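Local coordinates for aldo-keto Reductase, OXIDOREDUCTASE (Salmonella typhimurium, PDB 5T79), which binds NADPH and probably reduces aldehydes, among them 3-hydroxybutanal, which gives 1,3-butanediol, at residues Leu174-Ile179 against Gln212-Gly217; His155-Gly160 against Leu185-Leu190; Pro194-Phe199 against Ala283-Asn288. All coordinates share one frame; numbering follows the deposited sequence. Where two conformers were deposited one is given.

How the contacts relate
The three contacts lie on one aldo-keto reductase barrel, contact 1 interleaving along the chain with both others. Contacts 1 and 2 are neighbours, centres about 15 Å apart, and share the edge where strands 191-193 and 217-220 begin: G217 N lies 3.0 Å from L190 O, a probable hydrogen bond, while I179 and V216 of contact 1 pack on C189 of contact 2. Contact 3 starts beyond strand 191-193, its centre about 19 Å from that of contact 1 and 29 Å from that of contact 2. It is closer to the cofactor than contact 1: the S197 side chain is about 7 Å from NADPH, that of V216 about 14 Å. Contact 2 lies at the surface, away from the annotated sites.

Contact 1: Leu174-Ile179 against Gln212-Gly217; sequences LARQAI and QEKGVG
I179 supplies the apolar half of this contact between helix 172-185 and the end of helix 207-214. Its CD1 meets V216 CG2 at 3.8 Å, and its other branch, CG2, lies 3.9 Å from K214 CB and continues along the first carbons of that lysine. A chi1 of -72° sets CG2 anti to the backbone N, toward K214, and CG1 beside that N, which carries CD1 to V216.

The charged half is looser and exposed. In the given conformer of R176, one of two modelled, NH1 lies 3.5 Å from E213 OE1, a long and doubtful salt bridge in which the carboxylate oxygen comes to the guanidinium edge while the planes stand 61° apart. K214 bends at chi2 and brings its NZ to 4.4 Å from R176 NH1; this like-charge approach, equally doubtful, is probably eased by E213 and by D180, with which K214 NZ forms a salt bridge.

G215, with positive phi, ends helix 207-214 and turns the chain into strand 217-220. The helices are consecutive on the outside of the barrel: R176 also packs on L210 and I179 on L211, and A175 and A178 rest on I167 of strand 162-168.

Contact 2: His155-Gly160 against Leu185-Leu190; sequences HLVRHG and LGTPCL
The guanidinium of R158 meets the loop after helix 172-185 with its edge: the carbonyl oxygen of L185 and the CA of G186 both approach it there, the oxygen tilted 25° from the guanidinium plane, while T187 OG1 stands oblique to it. R158 NH2 donates to L185 O at 2.8 Å. The bond is bent, with an N-H...O angle of 133°, and the donor is only slightly tilted from the carbonyl plane. The same NH2 is 3.7 Å from G186 CA. An extended chain from CG to NE carries the group this far from its own helix.

On the same edge of the guanidinium, R158 NE forms a salt bridge with D154 OD1, which also takes a hydrogen bond from T187 OG1. One carboxylate oxygen thus ties the arginine to the threonine. With OG1 beside its backbone N (chi1 -62°), T187 is left with its methyl for V157: the two side chains meet tip to tip, T187 CG2 3.8 Å from V157 CG2, and both also rest on V165 of strand 162-168.

Both helices close with a Schellman motif, their positive-phi residues being G160 and G186. L185 O belongs to the last turn of helix 172-185, where the arginine's charge would be expected to suit the negative end of the helix dipole. Two outer helices in succession, with strand 162-168 between them in the chain, belong to the repeated beta-alpha units of a TIM barrel.

Contact 3: Pro194-Phe199 against Ala283-Asn288; sequences PKYSLF and AWVLRN. With SO4 (sulfate ion), chain B.
L198 and R287 sandwich the indole of W284. L198 CD2 lies over one face, a CH-pi contact 3.4 Å from the centroid of the five-membered ring, and R287 NH2 lies over the opposite face. The ring of Y196 comes to the same indole obliquely, planes 54° apart, with Y196 CE1 3.6 Å from W284 CZ3. Its other side passes V285, whose CG1 is 3.6 Å from Y196 CD2. The carbonyl oxygen of Y196 is buried here and has no hydrogen-bonding partner in the model.

R287 NH2 donates twice, both times close to the guanidinium plane: to Y196 OH at 3.1 Å, nearly straight at 163°, and to its own segment's W284 O. R287 N takes the same carbonyl from the other face of its plane. CG of R287 sits between backbone N and carbonyl carbon (chi1 77°), which folds the extended chain back over the indole.

The chain that carries Y196 is the loop leaving strand 191-193 of the TIM barrel. In it S197 OG accepts from F199 N, an ST turn, and L198 is presented to the indole just beyond S197, whose side chain lies in the neighbourhood of the bound NADPH.

Further out, a sulfate, probably from the crystallisation liquor, is gripped by R287 NE to O2 and R287 NH1 to O1, both 2.9 Å, and by N288 ND2 to O4 at 3.0 Å. A water links Y196 OH to N288 ND2. E204 OE2 bonds to Y196 OH and forms a salt bridge with R287 NH1, so one carboxylate oxygen is shared by the two side chains. I324 of helix 318-329 packs against both L198 and W284.

Contact 1: Leu174-Ile179 against Gln212-Gly217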
ATOM      1  N   LEU A 174       4.065 -19.236   3.415  1.00 19.06           N
ATOM      2  CA  LEU A 174       5.378 -18.573   3.365  1.00 19.12           C
ATOM      3  C   LEU A 174       5.411 -17.391   4.330  1.00 19.45           C
ATOM      4  O   LEU A 174       6.443 -17.153   4.963  1.00 17.31           O
ATOM      5  CB  LEU A 174       5.720 -18.133   1.955  1.00 19.86           C
ATOM      6  CG  LEU A 174       7.217 -17.869   1.733  1.00 26.62           C
ATOM      7  CD1 LEU A 174       8.015 -19.181   1.716  1.00 27.66           C
ATOM      8  CD2 LEU A 174       7.427 -17.127   0.433  1.00 30.58           C
ATOM      9  N   ALA A 175       4.276 -16.661   4.468  1.00 15.83           N
ATOM     10  CA  ALA A 175       4.191 -15.539   5.411  1.00 14.70           C
ATOM     11  C   ALA A 175       4.459 -16.049   6.846  1.00 18.01           C
ATOM     12  O   ALA A 175       5.221 -15.408   7.572  1.00 15.67           O
ATOM     13  CB  ALA A 175       2.827 -14.858   5.316  1.00 15.54           C
ATOM     14  N   ARG A 176       3.874 -17.223   7.229  0.67 14.57           N
ATOM     15  CA  ARG A 176       4.114 -17.808   8.550  0.67 15.04           C
ATOM     16  C   ARG A 176       5.621 -18.033   8.772  0.67 19.66           C
ATOM     17  O   ARG A 176       6.162 -17.612   9.796  0.67 18.59           O
ATOM     18  CB  ARG A 176       3.347 -19.139   8.719  0.67 13.49           C
ATOM     19  CG  ARG A 176       3.471 -19.721  10.122  0.67 18.04           C
ATOM     20  CD  ARG A 176       2.778 -21.070  10.284  0.67 18.74           C
ATOM     21  NE  ARG A 176       1.326 -21.009  10.050  0.67 21.53           N
ATOM     22  CZ  ARG A 176       0.421 -20.659  10.961  0.67 35.71           C
ATOM     23  NH1 ARG A 176       0.799 -20.303  12.183  0.67 26.11           N
ATOM     24  NH2 ARG A 176      -0.866 -20.632  10.647  0.67 27.85           N
ATOM     25  N   GLN A 177       6.288 -18.690   7.807  1.00 17.47           N
ATOM     26  CA  GLN A 177       7.726 -19.009   7.897  1.00 16.93           C
ATOM     27  C   GLN A 177       8.568 -17.749   8.042  1.00 19.22           C
ATOM     28  O   GLN A 177       9.452 -17.708   8.901  1.00 18.69           O
ATOM     29  CB  GLN A 177       8.197 -19.767   6.658  1.00 19.04           C
ATOM     30  CG  GLN A 177       7.611 -21.148   6.451  1.00 33.51           C
ATOM     31  CD  GLN A 177       8.063 -21.638   5.095  1.00 44.48           C
ATOM     32  OE1 GLN A 177       9.241 -21.530   4.742  1.00 36.45           O
ATOM     33  NE2 GLN A 177       7.124 -22.075   4.263  1.00 33.38           N
ATOM     34  N   ALA A 178       8.266 -16.706   7.219  1.00 15.98           N
ATOM     35  CA  ALA A 178       8.979 -15.426   7.221  1.00 14.38           C
ATOM     36  C   ALA A 178       8.809 -14.698   8.560  1.00 18.62           C
ATOM     37  O   ALA A 178       9.790 -14.207   9.131  1.00 18.00           O
ATOM     38  CB  ALA A 178       8.487 -14.558   6.075  1.00 14.50           C
ATOM     39  N   ILE A 179       7.561 -14.654   9.075  1.00 15.79           N
ATOM     40  CA  ILE A 179       7.253 -13.995  10.355  1.00 14.65           C
ATOM     41  C   ILE A 179       8.019 -14.699  11.497  1.00 18.54           C
ATOM     42  O   ILE A 179       8.623 -14.032  12.348  1.00 17.48           O
ATOM     43  CB  ILE A 179       5.717 -13.968  10.591  1.00 16.58           C
ATOM     44  CG1 ILE A 179       5.067 -12.938   9.628  1.00 16.36           C
ATOM     45  CG2 ILE A 179       5.363 -13.654  12.069  1.00 17.24           C
ATOM     46  CD1 ILE A 179       3.472 -13.140   9.453  1.00 21.47           C
ATOM     47  N   GLN A 212      -3.452 -11.711  12.261  1.00 16.92           N
ATOM     48  CA  GLN A 212      -4.062 -11.338  13.520  1.00 17.41           C
ATOM     49  C   GLN A 212      -3.432 -12.154  14.648  1.00 22.96           C
ATOM     50  O   GLN A 212      -3.121 -11.642  15.696  1.00 22.42           O
ATOM     51  CB  GLN A 212      -5.558 -11.613  13.457  1.00 19.57           C
ATOM     52  CG  GLN A 212      -6.237 -11.654  14.807  1.00 34.27           C
ATOM     53  CD  GLN A 212      -6.416 -10.287  15.396  1.00 55.51           C
ATOM     54  OE1 GLN A 212      -6.504  -9.307  14.673  1.00 53.19           O
ATOM     55  NE2 GLN A 212      -6.486 -10.211  16.719  1.00 47.30           N
ATOM     56  N   GLU A 213      -3.269 -13.669  14.520  1.00 22.22           N
ATOM     57  CA  GLU A 213      -2.507 -14.522  15.406  1.00 23.21           C
ATOM     58  C   GLU A 213      -1.172 -13.890  15.817  1.00 24.01           C
ATOM     59  O   GLU A 213      -0.782 -13.953  16.968  1.00 21.38           O
ATOM     60  CB  GLU A 213      -2.239 -15.831  14.682  1.00 25.65           C
ATOM     61  CG  GLU A 213      -1.507 -16.869  15.498  1.00 40.19           C
ATOM     62  CD  GLU A 213      -1.309 -18.170  14.745  1.00 61.92           C
ATOM     63  OE1 GLU A 213      -1.701 -18.278  13.561  1.00 31.40           O
ATOM     64  OE2 GLU A 213      -0.745 -19.086  15.369  1.00 63.10           O
ATOM     65  N   LYS A 214      -0.429 -13.598  14.674  1.00 19.62           N
ATOM     66  CA  LYS A 214       0.982 -13.248  14.842  1.00 19.03           C
ATOM     67  C   LYS A 214       1.269 -11.799  15.254  1.00 21.69           C
ATOM     68  O   LYS A 214       2.407 -11.443  15.526  1.00 19.84           O
ATOM     69  CB  LYS A 214       1.765 -13.585  13.573  1.00 18.94           C
ATOM     70  CG  LYS A 214       1.810 -15.057  13.222  1.00 25.91           C
ATOM     71  CD  LYS A 214       2.650 -15.858  14.203  1.00 28.34           C
ATOM     72  CE  LYS A 214       2.865 -17.281  13.710  1.00 32.11           C
ATOM     73  NZ  LYS A 214       3.753 -18.073  14.600  1.00 25.23           N
ATOM     74  N   GLY A 215       0.227 -10.983  15.287  1.00 17.71           N
ATOM     75  CA  GLY A 215       0.341  -9.573  15.623  1.00 17.03           C
ATOM     76  C   GLY A 215       1.003  -8.761  14.537  1.00 17.84           C
ATOM     77  O   GLY A 215       1.734  -7.809  14.830  1.00 15.63           O
ATOM     78  N   VAL A 216       0.733  -9.117  13.266  1.00 14.75           N
ATOM     79  CA  VAL A 216       1.305  -8.437  12.094  1.00 13.35           C
ATOM     80  C   VAL A 216       0.186  -7.632  11.416  1.00 16.27           C
ATOM     81  O   VAL A 216      -0.927  -8.132  11.256  1.00 15.90           O
ATOM     82  CB  VAL A 216       1.998  -9.437  11.123  1.00 15.92           C
ATOM     83  CG1 VAL A 216       2.523  -8.733   9.862  1.00 14.86           C
ATOM     84  CG2 VAL A 216       3.155 -10.167  11.827  1.00 16.52           C
ATOM     85  N   GLY A 217       0.497  -6.399  11.025  1.00 12.64           N
ATOM     86  CA  GLY A 217      -0.476  -5.545  10.354  1.00 12.92           C
ATOM     87  C   GLY A 217      -0.652  -5.925   8.906  1.00 16.12           C
ATOM     88  O   GLY A 217       0.074  -6.788   8.378  1.00 14.71           O
TER

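Contact 2: His155-Gly160 against Leu185-Leu190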
ATOM      1  N   HIS A 155      19.419  -7.229   9.060  1.00 13.42           N
ATOM      2  CA  HIS A 155      20.659  -6.441   8.962  1.00 13.14           C
ATOM      3  C   HIS A 155      20.385  -4.950   8.687  1.00 15.98           C
ATOM      4  O   HIS A 155      21.004  -4.093   9.320  1.00 15.26           O
ATOM      5  CB  HIS A 155      21.553  -7.011   7.840  1.00 13.62           C
ATOM      6  CG  HIS A 155      22.791  -6.214   7.592  1.00 15.98           C
ATOM      7  ND1 HIS A 155      23.872  -6.280   8.445  1.00 18.15           N
ATOM      8  CD2 HIS A 155      23.077  -5.366   6.576  1.00 17.52           C
ATOM      9  CE1 HIS A 155      24.785  -5.476   7.922  1.00 18.65           C
ATOM     10  NE2 HIS A 155      24.350  -4.915   6.788  1.00 18.47           N
ATOM     11  N   LEU A 156      19.470  -4.649   7.749  1.00 11.84           N
ATOM     12  CA  LEU A 156      19.170  -3.270   7.325  1.00 11.07           C
ATOM     13  C   LEU A 156      18.477  -2.501   8.457  1.00 15.00           C
ATOM     14  O   LEU A 156      18.729  -1.302   8.633  1.00 14.05           O
ATOM     15  CB  LEU A 156      18.326  -3.282   6.036  1.00 10.26           C
ATOM     16  CG  LEU A 156      19.124  -3.787   4.776  1.00 14.49           C
ATOM     17  CD1 LEU A 156      18.171  -4.139   3.617  1.00 14.19           C
ATOM     18  CD2 LEU A 156      20.215  -2.748   4.316  1.00 12.89           C
ATOM     19  N   VAL A 157      17.730  -3.221   9.319  1.00 10.92           N
ATOM     20  CA  VAL A 157      17.135  -2.547  10.495  1.00 10.94           C
ATOM     21  C   VAL A 157      18.233  -2.298  11.544  1.00 15.83           C
ATOM     22  O   VAL A 157      18.349  -1.176  12.058  1.00 15.73           O
ATOM     23  CB  VAL A 157      15.953  -3.383  11.061  1.00 13.92           C
ATOM     24  CG1 VAL A 157      15.536  -2.910  12.464  1.00 14.08           C
ATOM     25  CG2 VAL A 157      14.764  -3.272  10.124  1.00 12.59           C
ATOM     26  N   ARG A 158      19.039  -3.340  11.865  1.00 13.28           N
ATOM     27  CA  ARG A 158      20.096  -3.181  12.886  1.00 15.09           C
ATOM     28  C   ARG A 158      21.108  -2.095  12.503  1.00 20.25           C
ATOM     29  O   ARG A 158      21.605  -1.400  13.384  1.00 21.13           O
ATOM     30  CB  ARG A 158      20.795  -4.518  13.194  1.00 17.63           C
ATOM     31  CG  ARG A 158      19.811  -5.452  13.924  1.00 21.64           C
ATOM     32  CD  ARG A 158      20.370  -6.819  14.225  1.00 27.92           C
ATOM     33  NE  ARG A 158      19.313  -7.666  14.776  1.00 26.75           N
ATOM     34  CZ  ARG A 158      18.959  -7.697  16.056  1.00 38.30           C
ATOM     35  NH1 ARG A 158      19.598  -6.949  16.951  1.00 25.87           N
ATOM     36  NH2 ARG A 158      17.977  -8.491  16.458  1.00 28.10           N
ATOM     37  N   HIS A 159      21.342  -1.900  11.214  0.59 18.95           N
ATOM     38  CA  HIS A 159      22.331  -0.919  10.797  0.59 20.13           C
ATOM     39  C   HIS A 159      21.657   0.390  10.300  0.59 23.74           C
ATOM     40  O   HIS A 159      22.274   1.187   9.588  0.59 24.78           O
ATOM     41  CB  HIS A 159      23.310  -1.566   9.815  0.59 21.88           C
ATOM     42  CG  HIS A 159      24.102  -2.613  10.540  0.59 26.32           C
ATOM     43  ND1 HIS A 159      25.128  -2.262  11.413  0.59 29.55           N
ATOM     44  CD2 HIS A 159      23.850  -3.933  10.683  0.59 27.80           C
ATOM     45  CE1 HIS A 159      25.512  -3.390  11.983  0.59 29.43           C
ATOM     46  NE2 HIS A 159      24.783  -4.424  11.564  0.59 28.94           N
ATOM     47  N   GLY A 160      20.445   0.627  10.814  1.00 18.06           N
ATOM     48  CA  GLY A 160      19.688   1.872  10.730  1.00 18.15           C
ATOM     49  C   GLY A 160      19.249   2.421   9.389  1.00 19.38           C
ATOM     50  O   GLY A 160      18.980   3.626   9.294  1.00 19.45           O
ATOM     51  N   LEU A 185      14.968 -13.804  14.834  1.00 20.19           N
ATOM     52  CA  LEU A 185      16.104 -12.913  14.582  1.00 19.66           C
ATOM     53  C   LEU A 185      16.058 -11.660  15.482  1.00 24.16           C
ATOM     54  O   LEU A 185      17.095 -11.049  15.720  1.00 24.41           O
ATOM     55  CB  LEU A 185      16.173 -12.501  13.103  1.00 18.08           C
ATOM     56  CG  LEU A 185      16.690 -13.569  12.118  1.00 21.77           C
ATOM     57  CD1 LEU A 185      16.551 -13.077  10.660  1.00 19.80           C
ATOM     58  CD2 LEU A 185      18.154 -13.953  12.416  1.00 25.38           C
ATOM     59  N   GLY A 186      14.884 -11.305  15.981  1.00 18.52           N
ATOM     60  CA  GLY A 186      14.732 -10.147  16.859  1.00 18.73           C
ATOM     61  C   GLY A 186      14.275  -8.876  16.169  1.00 20.71           C
ATOM     62  O   GLY A 186      14.300  -7.801  16.768  1.00 21.00           O
ATOM     63  N   THR A 187      13.851  -8.977  14.904  1.00 16.57           N
ATOM     64  CA  THR A 187      13.324  -7.850  14.134  1.00 15.84           C
ATOM     65  C   THR A 187      11.930  -8.295  13.690  1.00 19.50           C
ATOM     66  O   THR A 187      11.809  -8.852  12.602  1.00 18.22           O
ATOM     67  CB  THR A 187      14.258  -7.489  12.960  1.00 19.94           C
ATOM     68  OG1 THR A 187      15.510  -7.089  13.490  1.00 19.45           O
ATOM     69  CG2 THR A 187      13.681  -6.375  12.078  1.00 17.73           C
ATOM     70  N   PRO A 188      10.894  -8.174  14.544  1.00 17.09           N
ATOM     71  CA  PRO A 188       9.571  -8.709  14.158  1.00 16.31           C
ATOM     72  C   PRO A 188       8.976  -8.042  12.928  1.00 19.04           C
ATOM     73  O   PRO A 188       9.097  -6.824  12.755  1.00 17.86           O
ATOM     74  CB  PRO A 188       8.685  -8.465  15.392  1.00 18.76           C
ATOM     75  CG  PRO A 188       9.422  -7.545  16.249  1.00 24.53           C
ATOM     76  CD  PRO A 188      10.883  -7.609  15.909  1.00 20.23           C
ATOM     77  N   CYS A 189       8.351  -8.855  12.061  1.00 14.80           N
ATOM     78  CA  CYS A 189       7.700  -8.352  10.855  1.00 13.71           C
ATOM     79  C   CYS A 189       6.620  -7.343  11.237  1.00 16.47           C
ATOM     80  O   CYS A 189       5.724  -7.687  11.989  1.00 15.60           O
ATOM     81  CB  CYS A 189       7.095  -9.509  10.069  1.00 13.63           C
ATOM     82  SG  CYS A 189       6.423  -9.018   8.473  1.00 16.74           S
ATOM     83  N   LEU A 190       6.694  -6.121  10.727  1.00 13.18           N
ATOM     84  CA  LEU A 190       5.665  -5.134  11.078  1.00 12.65           C
ATOM     85  C   LEU A 190       4.362  -5.374  10.339  1.00 14.35           C
ATOM     86  O   LEU A 190       3.272  -5.206  10.911  1.00 13.33           O
ATOM     87  CB  LEU A 190       6.160  -3.687  10.755  1.00 12.21           C
ATOM     88  CG  LEU A 190       5.131  -2.552  11.008  1.00 13.68           C
ATOM     89  CD1 LEU A 190       4.893  -2.349  12.494  1.00 14.58           C
ATOM     90  CD2 LEU A 190       5.563  -1.206  10.383  1.00 11.66           C
TER

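Contact 3: Pro194-Phe199 against Ala283-Asn288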
ATOM      1  N   PRO A 194      -0.686  -7.406   1.004  1.00 12.66           N
ATOM      2  CA  PRO A 194      -1.281  -8.278  -0.016  1.00 12.01           C
ATOM      3  C   PRO A 194      -2.216  -7.521  -0.956  1.00 15.97           C
ATOM      4  O   PRO A 194      -2.769  -6.470  -0.590  1.00 15.11           O
ATOM      5  CB  PRO A 194      -2.138  -9.231   0.827  1.00 13.40           C
ATOM      6  CG  PRO A 194      -2.638  -8.345   2.002  1.00 17.24           C
ATOM      7  CD  PRO A 194      -1.616  -7.189   2.133  1.00 13.49           C
ATOM      8  N   LYS A 195      -2.495  -8.114  -2.132  1.00 12.61           N
ATOM      9  CA  LYS A 195      -3.536  -7.581  -3.006  1.00 12.26           C
ATOM     10  C   LYS A 195      -4.878  -7.985  -2.392  1.00 17.33           C
ATOM     11  O   LYS A 195      -5.049  -9.164  -2.061  1.00 16.60           O
ATOM     12  CB  LYS A 195      -3.380  -8.158  -4.429  1.00 14.54           C
ATOM     13  CG  LYS A 195      -4.321  -7.549  -5.444  1.00 22.59           C
ATOM     14  CD  LYS A 195      -4.053  -8.165  -6.826  1.00 27.10           C
ATOM     15  CE  LYS A 195      -3.324  -7.201  -7.733  1.00 41.18           C
ATOM     16  NZ  LYS A 195      -2.838  -7.862  -8.977  1.00 55.38           N
ATOM     17  N   TYR A 196      -5.804  -7.015  -2.168  1.00 14.44           N
ATOM     18  CA  TYR A 196      -7.116  -7.319  -1.572  1.00 13.51           C
ATOM     19  C   TYR A 196      -8.160  -6.317  -2.012  1.00 17.17           C
ATOM     20  O   TYR A 196      -7.975  -5.108  -1.857  1.00 15.21           O
ATOM     21  CB  TYR A 196      -7.034  -7.360  -0.026  1.00 13.99           C
ATOM     22  CG  TYR A 196      -8.318  -7.713   0.723  1.00 15.41           C
ATOM     23  CD1 TYR A 196      -9.218  -8.652   0.215  1.00 16.84           C
ATOM     24  CD2 TYR A 196      -8.558  -7.211   1.998  1.00 17.01           C
ATOM     25  CE1 TYR A 196     -10.335  -9.067   0.956  1.00 15.97           C
ATOM     26  CE2 TYR A 196      -9.686  -7.586   2.728  1.00 18.25           C
ATOM     27  CZ  TYR A 196     -10.565  -8.521   2.210  1.00 20.69           C
ATOM     28  OH  TYR A 196     -11.648  -8.894   2.967  1.00 20.89           O
ATOM     29  N   SER A 197      -9.268  -6.834  -2.559  1.00 15.11           N
ATOM     30  CA  SER A 197     -10.426  -6.033  -3.006  1.00 15.50           C
ATOM     31  C   SER A 197     -11.635  -6.923  -3.121  1.00 17.57           C
ATOM     32  O   SER A 197     -11.505  -8.130  -2.951  1.00 17.41           O
ATOM     33  CB  SER A 197     -10.148  -5.385  -4.367  1.00 17.75           C
ATOM     34  OG  SER A 197     -10.221  -6.349  -5.413  1.00 19.43           O
ATOM     35  N   LEU A 198     -12.795  -6.355  -3.487  1.00 15.81           N
ATOM     36  CA  LEU A 198     -14.006  -7.158  -3.740  1.00 15.86           C
ATOM     37  C   LEU A 198     -13.759  -8.248  -4.803  1.00 20.62           C
ATOM     38  O   LEU A 198     -14.365  -9.322  -4.739  1.00 20.34           O
ATOM     39  CB  LEU A 198     -15.150  -6.254  -4.208  1.00 15.39           C
ATOM     40  CG  LEU A 198     -15.823  -5.416  -3.119  1.00 18.31           C
ATOM     41  CD1 LEU A 198     -16.466  -4.163  -3.708  1.00 18.23           C
ATOM     42  CD2 LEU A 198     -16.917  -6.221  -2.427  1.00 19.19           C
ATOM     43  N   PHE A 199     -12.865  -7.969  -5.760  1.00 16.26           N
ATOM     44  CA  PHE A 199     -12.561  -8.874  -6.865  1.00 17.73           C
ATOM     45  C   PHE A 199     -11.336  -9.769  -6.597  1.00 22.52           C
ATOM     46  O   PHE A 199     -10.977 -10.589  -7.446  1.00 22.35           O
ATOM     47  CB  PHE A 199     -12.341  -8.054  -8.156  1.00 19.41           C
ATOM     48  CG  PHE A 199     -13.596  -7.438  -8.743  1.00 21.32           C
ATOM     49  CD1 PHE A 199     -14.856  -7.953  -8.443  1.00 25.33           C
ATOM     50  CD2 PHE A 199     -13.511  -6.389  -9.653  1.00 23.98           C
ATOM     51  CE1 PHE A 199     -16.011  -7.400  -9.005  1.00 26.85           C
ATOM     52  CE2 PHE A 199     -14.661  -5.846 -10.228  1.00 27.26           C
ATOM     53  CZ  PHE A 199     -15.906  -6.367  -9.911  1.00 26.32           C
ATOM     54  N   ALA A 283     -14.277   0.947   1.813  1.00 16.40           N
ATOM     55  CA  ALA A 283     -14.947   0.663   3.079  1.00 15.84           C
ATOM     56  C   ALA A 283     -15.047  -0.845   3.304  1.00 20.15           C
ATOM     57  O   ALA A 283     -14.820  -1.320   4.417  1.00 20.94           O
ATOM     58  CB  ALA A 283     -16.347   1.264   3.039  1.00 17.28           C
ATOM     59  N   TRP A 284     -15.375  -1.600   2.233  1.00 17.32           N
ATOM     60  CA  TRP A 284     -15.557  -3.045   2.309  1.00 17.56           C
ATOM     61  C   TRP A 284     -14.272  -3.741   2.766  1.00 19.12           C
ATOM     62  O   TRP A 284     -14.357  -4.684   3.535  1.00 19.12           O
ATOM     63  CB  TRP A 284     -16.040  -3.607   0.964  1.00 16.98           C
ATOM     64  CG  TRP A 284     -16.313  -5.087   0.972  1.00 18.57           C
ATOM     65  CD1 TRP A 284     -17.499  -5.702   1.256  1.00 22.50           C
ATOM     66  CD2 TRP A 284     -15.386  -6.130   0.653  1.00 18.44           C
ATOM     67  NE1 TRP A 284     -17.366  -7.067   1.129  1.00 21.97           N
ATOM     68  CE2 TRP A 284     -16.083  -7.356   0.748  1.00 22.76           C
ATOM     69  CE3 TRP A 284     -14.033  -6.150   0.260  1.00 19.26           C
ATOM     70  CZ2 TRP A 284     -15.473  -8.588   0.476  1.00 22.17           C
ATOM     71  CZ3 TRP A 284     -13.425  -7.370   0.015  1.00 20.94           C
ATOM     72  CH2 TRP A 284     -14.131  -8.571   0.149  1.00 22.63           C
ATOM     73  N   VAL A 285     -13.101  -3.276   2.331  1.00 15.73           N
ATOM     74  CA  VAL A 285     -11.827  -3.895   2.719  1.00 16.23           C
ATOM     75  C   VAL A 285     -11.628  -3.849   4.262  1.00 18.92           C
ATOM     76  O   VAL A 285     -11.086  -4.805   4.826  1.00 18.84           O
ATOM     77  CB  VAL A 285     -10.630  -3.262   1.964  1.00 20.13           C
ATOM     78  CG1 VAL A 285      -9.297  -3.698   2.567  1.00 19.66           C
ATOM     79  CG2 VAL A 285     -10.686  -3.597   0.468  1.00 20.13           C
ATOM     80  N   LEU A 286     -12.090  -2.779   4.933  1.00 17.07           N
ATOM     81  CA  LEU A 286     -11.921  -2.638   6.400  1.00 18.25           C
ATOM     82  C   LEU A 286     -13.147  -3.113   7.225  1.00 24.05           C
ATOM     83  O   LEU A 286     -13.169  -2.913   8.440  1.00 23.64           O
ATOM     84  CB  LEU A 286     -11.652  -1.163   6.761  1.00 18.91           C
ATOM     85  CG  LEU A 286     -10.489  -0.435   6.051  1.00 23.02           C
ATOM     86  CD1 LEU A 286     -10.444   1.021   6.482  1.00 23.93           C
ATOM     87  CD2 LEU A 286      -9.148  -1.074   6.372  1.00 23.77           C
ATOM     88  N   ARG A 287     -14.143  -3.740   6.585  1.00 21.42           N
ATOM     89  CA  ARG A 287     -15.412  -4.118   7.255  1.00 22.12           C
ATOM     90  C   ARG A 287     -15.264  -5.072   8.464  1.00 27.27           C
ATOM     91  O   ARG A 287     -16.131  -5.054   9.349  1.00 27.69           O
ATOM     92  CB  ARG A 287     -16.391  -4.732   6.245  1.00 18.70           C
ATOM     93  CG  ARG A 287     -16.079  -6.187   5.860  1.00 19.01           C
ATOM     94  CD  ARG A 287     -16.800  -6.640   4.605  1.00 22.74           C
ATOM     95  NE  ARG A 287     -16.493  -8.038   4.308  1.00 21.06           N
ATOM     96  CZ  ARG A 287     -15.333  -8.472   3.822  1.00 30.16           C
ATOM     97  NH1 ARG A 287     -15.139  -9.767   3.617  1.00 24.17           N
ATOM     98  NH2 ARG A 287     -14.365  -7.612   3.526  1.00 19.62           N
ATOM     99  N   ASN A 288     -14.230  -5.940   8.471  1.00 22.08           N
ATOM    100  CA  ASN A 288     -14.054  -6.927   9.550  1.00 22.52           C
ATOM    101  C   ASN A 288     -13.001  -6.505  10.573  1.00 25.37           C
ATOM    102  O   ASN A 288     -12.638  -7.304  11.438  1.00 25.16           O
ATOM    103  CB  ASN A 288     -13.707  -8.296   8.963  1.00 23.49           C
ATOM    104  CG  ASN A 288     -14.876  -8.905   8.227  1.00 31.91           C
ATOM    105  OD1 ASN A 288     -15.991  -8.935   8.737  1.00 27.48           O
ATOM    106  ND2 ASN A 288     -14.646  -9.411   7.019  1.00 21.73           N
TER
HETATM  107  S   SO4 B 401     -18.017 -11.137   5.122  0.66 36.52           S
HETATM  108  O1  SO4 B 401     -17.262 -11.675   3.996  0.66 39.63           O
HETATM  109  O2  SO4 B 401     -18.634  -9.895   4.685  0.66 31.23           O
HETATM  110  O3  SO4 B 401     -19.062 -12.100   5.467  0.66 39.20           O
HETATM  111  O4  SO4 B 401     -17.100 -10.983   6.244  0.66 31.17           O
HETATM  112  O   HOH W   1     -11.826  -9.114   5.847  1.00 22.41           O